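Local atomic coordinates of RNA-dependent RNA polymerase (Farallon virus, PDB entry 6DX5), a protein that forms, at the N-terminus of the viral L protein, an OTU-type cysteine protease domain, probably a deubiquitinase; the whole protein is thought to be an RNA-directed RNA polymerase. Residues G10-T15 and L132-N137. Residues are numbered along the deposited sequence; the frame is centred on the assembly and turned at random.
Sequences GPNLYT and LASALN
Asn-12 approaches the helix at Ala-133 and Ser-134, yet the backbones stay well apart: the closest CA atoms, of Asn-12 and Ser-134, are 8.5 Å from each other. The contact joins the tip of an N-terminal beta hairpin to the end of helix 126-136 in this viral OTU fold. The hairpin turns through a type II beta turn from Gly-10 to Leu-13, closed by a bond from Leu-13 N to Gly-10 O of 3.0 Å; Asn-12, its third residue, takes the positive phi (60°). The helix ends in a Schellman motif: Asn-137, its C-prime residue, has positive phi and a weak bond from Asn-137 N to Ser-134 O.

Only 62 Å² is buried between the segments, and no direct hydrogen bond crosses. Asn-12 extends its amide to the helix because CG is anti to the backbone N (chi1 -163°), but ND2 stops 4.1 Å from Ser-134 OG. Nearly along the extended CG-ND2 bond of Asn-12, CB of Ala-133 lies 4.4 Å beyond ND2 and also packs on Phe-157 of strand 151-157. Ser-134 in turn touches Tyr-63 of helix 53-66.

Two waters bridge the remaining distance. Their oxygens subtend 111° at Asn-12 ND2, as expected if each accepts one amide N-H. One donates weakly to Ala-133 O; the other lies 2.9 Å from Asn-12 ND2 and 2.9 Å from Ser-134 OG.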
# COMPACT_ATOMS: atom_id res chain seq x y z
N GLY A 10 -3.50 4.07 -7.94
CA GLY A 10 -2.61 5.17 -7.71
C GLY A 10 -2.08 5.58 -9.08
O GLY A 10 -2.41 4.95 -10.10
N PRO A 11 -1.25 6.60 -9.14
CA PRO A 11 -0.74 7.02 -10.46
C PRO A 11 0.09 5.90 -11.07
O PRO A 11 1.07 5.41 -10.47
CB PRO A 11 0.08 8.27 -10.13
CG PRO A 11 -0.35 8.70 -8.71
CD PRO A 11 -0.78 7.44 -8.01
N ASN A 12 -0.35 5.41 -12.25
CA ASN A 12 0.32 4.32 -12.96
C ASN A 12 0.36 3.04 -12.11
O ASN A 12 1.26 2.21 -12.27
CB ASN A 12 1.75 4.75 -13.35
CG ASN A 12 2.37 3.87 -14.41
OD1 ASN A 12 1.74 3.55 -15.41
ND2 ASN A 12 3.64 3.45 -14.19
N LEU A 13 -0.58 2.85 -11.18
CA LEU A 13 -0.55 1.72 -10.24
C LEU A 13 -1.91 1.03 -10.18
O LEU A 13 -2.94 1.68 -9.92
CB LEU A 13 -0.14 2.17 -8.83
CG LEU A 13 -0.33 1.25 -7.62
CD1 LEU A 13 0.43 -0.11 -7.68
CD2 LEU A 13 0.06 2.01 -6.36
N TYR A 14 -1.91 -0.28 -10.40
CA TYR A 14 -3.12 -1.09 -10.50
C TYR A 14 -3.07 -2.21 -9.49
O TYR A 14 -2.01 -2.66 -9.06
CB TYR A 14 -3.31 -1.70 -11.92
CG TYR A 14 -3.37 -0.65 -12.99
CD1 TYR A 14 -2.20 -0.09 -13.49
CD2 TYR A 14 -4.60 -0.17 -13.47
CE1 TYR A 14 -2.23 0.89 -14.45
CE2 TYR A 14 -4.65 0.82 -14.43
CZ TYR A 14 -3.46 1.36 -14.90
OH TYR A 14 -3.47 2.36 -15.84
N THR A 15 -4.25 -2.67 -9.13
CA THR A 15 -4.39 -3.79 -8.22
C THR A 15 -5.47 -4.71 -8.78
O THR A 15 -6.25 -4.33 -9.66
CB THR A 15 -4.74 -3.31 -6.80
OG1 THR A 15 -4.86 -4.44 -5.93
CG2 THR A 15 -6.05 -2.50 -6.80
N LEU A 132 11.33 2.39 -11.11
CA LEU A 132 11.86 1.62 -12.21
C LEU A 132 10.85 1.54 -13.34
O LEU A 132 11.23 1.61 -14.51
CB LEU A 132 12.19 0.22 -11.71
CG LEU A 132 13.40 0.19 -10.78
CD1 LEU A 132 13.54 -1.24 -10.16
CD2 LEU A 132 14.62 0.55 -11.68
N ALA A 133 9.56 1.36 -13.01
CA ALA A 133 8.54 1.25 -14.05
C ALA A 133 8.49 2.52 -14.89
O ALA A 133 8.47 2.45 -16.13
CB ALA A 133 7.17 0.97 -13.42
N SER A 134 8.54 3.69 -14.24
CA SER A 134 8.55 4.94 -14.98
C SER A 134 9.91 5.19 -15.62
O SER A 134 9.98 5.62 -16.78
CB SER A 134 8.19 6.10 -14.05
OG SER A 134 6.89 5.94 -13.53
N ALA A 135 11.00 4.97 -14.88
CA ALA A 135 12.32 5.25 -15.45
C ALA A 135 12.53 4.45 -16.73
O ALA A 135 13.03 4.98 -17.71
CB ALA A 135 13.44 4.89 -14.45
N LEU A 136 12.16 3.16 -16.73
CA LEU A 136 12.50 2.31 -17.88
C LEU A 136 11.33 2.12 -18.82
O LEU A 136 11.49 1.44 -19.82
CB LEU A 136 13.00 0.94 -17.42
CG LEU A 136 14.18 1.02 -16.47
CD1 LEU A 136 14.39 -0.29 -15.72
CD2 LEU A 136 15.42 1.42 -17.28
N ASN A 137 10.16 2.71 -18.53
CA ASN A 137 8.95 2.53 -19.35
C ASN A 137 8.54 1.06 -19.46
O ASN A 137 8.29 0.55 -20.56
CB ASN A 137 9.13 3.14 -20.75
CG ASN A 137 7.84 3.21 -21.51
OD1 ASN A 137 6.75 3.25 -20.90
ND2 ASN A 137 7.92 3.22 -22.83
O HOH W 1 5.31 2.19 -16.64
O HOH W 2 5.36 4.07 -11.99